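Side-chain contacts in RNA-directed RNA polymerase (Infectious pancreatic necrosis virus, PDB 3ZED), which probably copies the viral genome as an RNA-directed RNA polymerase, both free and covalently attached to the genomic RNA: residues I606-Q609 against I610-E614; E708-T711 against A712-G716. All blocks are in the same frame, centred on the assembly; numbering follows the deposited sequence.

Overall arrangement
Both contacts are local, each joining side chains and backbone about one helical turn apart. Contact 1 lies within helix 604-621, in the part of the chain belonging to the birnavirus thumb family; contact 2 is the C-terminal end of helix 706-714, in the range of the C-terminal family. They lie on opposite sides of the chain's centre, 54 Å between centres and about 42 Å between nearest atoms. Neither belongs to an annotated site, but the side chain of Val-709 in contact 2 is about 7 Å from a bound potassium ion. Contact 1 is mostly buried and turns on an arginine, whereas contact 2 is more exposed and turns on hydroxyls that bond backbone carbonyls.

Contact 1: I606-Q609 against I610-E614; sequences IAYQ and IVRYE
Within helix 604-621 of the thumb, Tyr-608 and Arg-612 stand one turn apart and join their polar ends, while Arg-612 N hydrogen-bonds Tyr-608 O at 2.9 Å and Val-611 N hydrogen-bonds Ala-607 O in the same way. Arg-612 CG lies opposite its main-chain N (chi1 169°), and a bend at chi3 turns the guanidinium back toward Tyr-608. Its edge then meets Tyr-608 OH through two weak hydrogen bonds, from NE at 3.3 Å and from NH2 at 3.5 Å. The guanidinium stands almost perpendicular to the phenol ring, 86° between planes, with NH2 at the ring's edge. Gln-609 runs alongside the arginine, and its bent chain puts NE2 over one guanidinium face, 3.7 Å from Arg-612 NH2, without a hydrogen bond. Tyr-613 suits its place through its hydroxyl, which bonds Asp-124 OD2, the same oxygen that makes a long, weak ion pair with Arg-612 NH1. Its ring has Arg-612 CD over one face, offset toward the rim, and CD2 approaches Gln-609 O obliquely at 3.1 Å. The small Ala-607 fits against Val-649 and Phe-652, and the branched Ile-610 and Val-611 both touch Leu-653. Tyr-608 OH is also bonded to Lys-591 O. The phenol oxygen thus links a neighbouring carbonyl to the guanidinium, and the nearby carboxylate probably helps to balance the arginine's charge.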
loop_
_atom_site.group_PDB
_atom_site.type_symbol
_atom_site.label_atom_id
_atom_site.label_comp_id
_atom_site.label_asym_id
_atom_site.label_seq_id
_atom_site.Cartn_x
_atom_site.Cartn_y
_atom_site.Cartn_z
ATOM N N ILE B 606 21.704 -17.784 -12.009
ATOM C CA ILE B 606 22.971 -17.852 -11.277
ATOM C C ILE B 606 23.337 -16.439 -10.750
ATOM O O ILE B 606 24.013 -16.326 -9.722
ATOM C CB ILE B 606 24.102 -18.540 -12.101
ATOM C CG1 ILE B 606 25.397 -18.790 -11.267
ATOM C CG2 ILE B 606 24.380 -17.837 -13.427
ATOM C CD1 ILE B 606 25.201 -19.537 -9.850
ATOM N N ALA B 607 22.847 -15.380 -11.426
ATOM C CA ALA B 607 23.032 -13.997 -10.987
ATOM C C ALA B 607 22.184 -13.750 -9.732
ATOM O O ALA B 607 22.674 -13.139 -8.777
ATOM C CB ALA B 607 22.649 -13.027 -12.098
ATOM N N TYR B 608 20.925 -14.282 -9.722
ATOM C CA TYR B 608 19.986 -14.184 -8.598
ATOM C C TYR B 608 20.622 -14.791 -7.338
ATOM O O TYR B 608 20.446 -14.243 -6.255
ATOM C CB TYR B 608 18.624 -14.868 -8.922
ATOM C CG TYR B 608 17.866 -15.278 -7.674
ATOM C CD1 TYR B 608 17.085 -14.359 -6.977
ATOM C CD2 TYR B 608 18.033 -16.546 -7.120
ATOM C CE1 TYR B 608 16.472 -14.699 -5.775
ATOM C CE2 TYR B 608 17.447 -16.888 -5.906
ATOM C CZ TYR B 608 16.660 -15.966 -5.241
ATOM O OH TYR B 608 16.074 -16.317 -4.049
ATOM N N GLN B 609 21.343 -15.916 -7.487
ATOM C CA GLN B 609 22.035 -16.629 -6.410
ATOM C C GLN B 609 23.035 -15.722 -5.706
ATOM O O GLN B 609 23.075 -15.700 -4.472
ATOM C CB GLN B 609 22.756 -17.876 -6.961
ATOM C CG GLN B 609 21.808 -19.000 -7.393
ATOM C CD GLN B 609 21.031 -19.604 -6.237
ATOM O OE1 GLN B 609 21.594 -20.014 -5.208
ATOM N NE2 GLN B 609 19.715 -19.667 -6.391
ATOM N N ILE B 610 23.815 -14.950 -6.482
ATOM C CA ILE B 610 24.780 -13.986 -5.942
ATOM C C ILE B 610 24.008 -12.837 -5.252
ATOM O O ILE B 610 24.378 -12.447 -4.140
ATOM C CB ILE B 610 25.728 -13.464 -7.052
ATOM C CG1 ILE B 610 26.597 -14.624 -7.622
ATOM C CG2 ILE B 610 26.582 -12.276 -6.552
ATOM C CD1 ILE B 610 27.119 -14.416 -9.015
ATOM N N VAL B 611 22.962 -12.299 -5.925
ATOM C CA VAL B 611 22.122 -11.204 -5.431
ATOM C C VAL B 611 21.538 -11.561 -4.029
ATOM O O VAL B 611 21.639 -10.757 -3.113
ATOM C CB VAL B 611 21.017 -10.819 -6.459
ATOM C CG1 VAL B 611 19.977 -9.867 -5.857
ATOM C CG2 VAL B 611 21.632 -10.193 -7.715
ATOM N N ARG B 612 20.969 -12.760 -3.877
ATOM C CA ARG B 612 20.365 -13.258 -2.634
ATOM C C ARG B 612 21.324 -13.128 -1.433
ATOM O O ARG B 612 20.931 -12.585 -0.410
ATOM C CB ARG B 612 19.929 -14.721 -2.821
ATOM C CG ARG B 612 19.536 -15.438 -1.532
ATOM C CD ARG B 612 19.760 -16.931 -1.659
ATOM N NE ARG B 612 18.700 -17.557 -2.445
ATOM C CZ ARG B 612 18.578 -18.861 -2.624
ATOM N NH1 ARG B 612 19.454 -19.698 -2.078
ATOM N NH2 ARG B 612 17.572 -19.345 -3.333
ATOM N N TYR B 613 22.571 -13.613 -1.571
ATOM C CA TYR B 613 23.570 -13.558 -0.506
ATOM C C TYR B 613 24.140 -12.148 -0.307
ATOM O O TYR B 613 24.413 -11.793 0.825
ATOM C CB TYR B 613 24.680 -14.583 -0.750
ATOM C CG TYR B 613 24.144 -15.993 -0.648
ATOM C CD1 TYR B 613 23.591 -16.466 0.544
ATOM C CD2 TYR B 613 24.087 -16.821 -1.767
ATOM C CE1 TYR B 613 23.026 -17.735 0.628
ATOM C CE2 TYR B 613 23.512 -18.091 -1.697
ATOM C CZ TYR B 613 22.981 -18.542 -0.497
ATOM O OH TYR B 613 22.478 -19.813 -0.387
ATOM N N GLU B 614 24.252 -11.324 -1.360
ATOM C CA GLU B 614 24.727 -9.953 -1.218
ATOM C C GLU B 614 23.671 -9.063 -0.550
ATOM O O GLU B 614 24.023 -8.267 0.319
ATOM C CB GLU B 614 25.139 -9.353 -2.580
ATOM C CG GLU B 614 26.387 -9.957 -3.211
ATOM C CD GLU B 614 27.691 -9.735 -2.470
ATOM O OE1 GLU B 614 27.940 -10.432 -1.463
ATOM O OE2 GLU B 614 28.488 -8.888 -2.920
#

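Contact 2: E708-T711 against A712-G716; sequences EVTT and AITSG
Consecutive turns of helix 706-714 are joined by backbone bonds from Ala-712 N to Glu-708 O, Ile-713 N to Val-709 O and Thr-714 N to Thr-710 O. The series continues more loosely with Ser-715 N to Thr-711 O at 3.3 Å. Thr-710 O takes a second bond, from Thr-714 OG1 at 2.9 Å; this hydroxyl and Thr-714 N reach the oxygen from opposite faces of its carbonyl plane. Thr-714 suits the place because OG1 lies beside its own nitrogen (chi1 -65°) and can reach back one turn. Glu-708 O is likewise gripped twice, by Ala-712 N and by Thr-711 OG1 at 2.8 Å, here from the same face. The threonine hydroxyl sits between its backbone nitrogen and carbonyl carbon (chi1 56°), well above the plane of the carbonyl it serves. The helix closes in a Schellman motif, made by the positive phi of Gly-716, 99°, and two bonds back into the last turn, one of them Gly-716 N to Ile-713 O at 2.8 Å. Glycine, with no CB, takes these angles without crowding the carbonyl O of Ser-715. Serine's short chain, with OG between its backbone N and carbonyl carbon, lets Ser-715 OG turn back to bond Ala-712 O at 2.8 Å; Thr-717 OG1 bonds the same oxygen. On the side facing helix 194-204, Val-709 and Ile-713 lie alongside each other and point the same way. Val-709 CG1 meets Ile-713 CD1 at 3.8 Å, and these branched apolar side chains pack against Gln-203 and Leu-200 respectively. Thr-710, whose OG1 bonds Leu-706 O, touches Val-492 of helix 476-493, and the small methyl of Ala-712 rests against Tyr-718.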
loop_
_atom_site.group_PDB
_atom_site.type_symbol
_atom_site.label_atom_id
_atom_site.label_comp_id
_atom_site.label_asym_id
_atom_site.label_seq_id
_atom_site.Cartn_x
_atom_site.Cartn_y
_atom_site.Cartn_z
ATOM N N GLU B 708 -2.697 21.561 18.349
ATOM C CA GLU B 708 -3.525 22.774 18.234
ATOM C C GLU B 708 -4.763 22.492 17.396
ATOM O O GLU B 708 -5.840 22.982 17.724
ATOM C CB GLU B 708 -2.718 23.945 17.646
ATOM C CG GLU B 708 -1.666 24.466 18.613
ATOM C CD GLU B 708 -0.656 25.469 18.085
ATOM O OE1 GLU B 708 -0.172 25.301 16.941
ATOM O OE2 GLU B 708 -0.324 26.412 18.837
ATOM N N VAL B 709 -4.618 21.675 16.340
ATOM C CA VAL B 709 -5.712 21.277 15.445
ATOM C C VAL B 709 -6.723 20.410 16.233
ATOM O O VAL B 709 -7.928 20.648 16.133
ATOM C CB VAL B 709 -5.194 20.567 14.157
ATOM C CG1 VAL B 709 -6.350 20.061 13.295
ATOM C CG2 VAL B 709 -4.283 21.489 13.343
ATOM N N THR B 710 -6.226 19.457 17.050
ATOM C CA THR B 710 -7.063 18.566 17.871
ATOM C C THR B 710 -7.868 19.364 18.911
ATOM O O THR B 710 -9.056 19.087 19.088
ATOM C CB THR B 710 -6.220 17.466 18.540
ATOM O OG1 THR B 710 -5.575 16.700 17.527
ATOM C CG2 THR B 710 -7.058 16.522 19.377
ATOM N N THR B 711 -7.233 20.349 19.573
ATOM C CA THR B 711 -7.900 21.174 20.587
ATOM C C THR B 711 -8.993 22.041 19.931
ATOM O O THR B 711 -10.034 22.253 20.548
ATOM C CB THR B 711 -6.892 22.002 21.388
ATOM O OG1 THR B 711 -6.116 22.799 20.491
ATOM C CG2 THR B 711 -5.971 21.129 22.242
ATOM N N ALA B 712 -8.783 22.480 18.669
ATOM C CA ALA B 712 -9.768 23.266 17.931
ATOM C C ALA B 712 -10.984 22.396 17.580
ATOM O O ALA B 712 -12.111 22.813 17.834
ATOM C CB ALA B 712 -9.144 23.861 16.676
ATOM N N ILE B 713 -10.747 21.161 17.075
ATOM C CA ILE B 713 -11.805 20.218 16.699
ATOM C C ILE B 713 -12.657 19.870 17.933
ATOM O O ILE B 713 -13.889 19.901 17.844
ATOM C CB ILE B 713 -11.215 18.964 15.990
ATOM C CG1 ILE B 713 -10.675 19.360 14.595
ATOM C CG2 ILE B 713 -12.272 17.834 15.875
ATOM C CD1 ILE B 713 -9.733 18.396 13.948
ATOM N N THR B 714 -12.005 19.612 19.088
ATOM C CA THR B 714 -12.650 19.311 20.372
ATOM C C THR B 714 -13.645 20.413 20.734
ATOM O O THR B 714 -14.745 20.121 21.209
ATOM C CB THR B 714 -11.583 19.125 21.476
ATOM O OG1 THR B 714 -10.808 17.982 21.162
ATOM C CG2 THR B 714 -12.183 18.928 22.870
ATOM N N SER B 715 -13.264 21.673 20.472
ATOM C CA SER B 715 -14.099 22.832 20.763
ATOM C C SER B 715 -15.228 23.007 19.714
ATOM O O SER B 715 -16.088 23.836 19.925
ATOM C CB SER B 715 -13.242 24.091 20.876
ATOM O OG SER B 715 -13.039 24.737 19.631
ATOM N N GLY B 716 -15.219 22.225 18.629
ATOM C CA GLY B 716 -16.242 22.276 17.585
ATOM C C GLY B 716 -15.889 23.074 16.343
ATOM O O GLY B 716 -16.769 23.356 15.529
#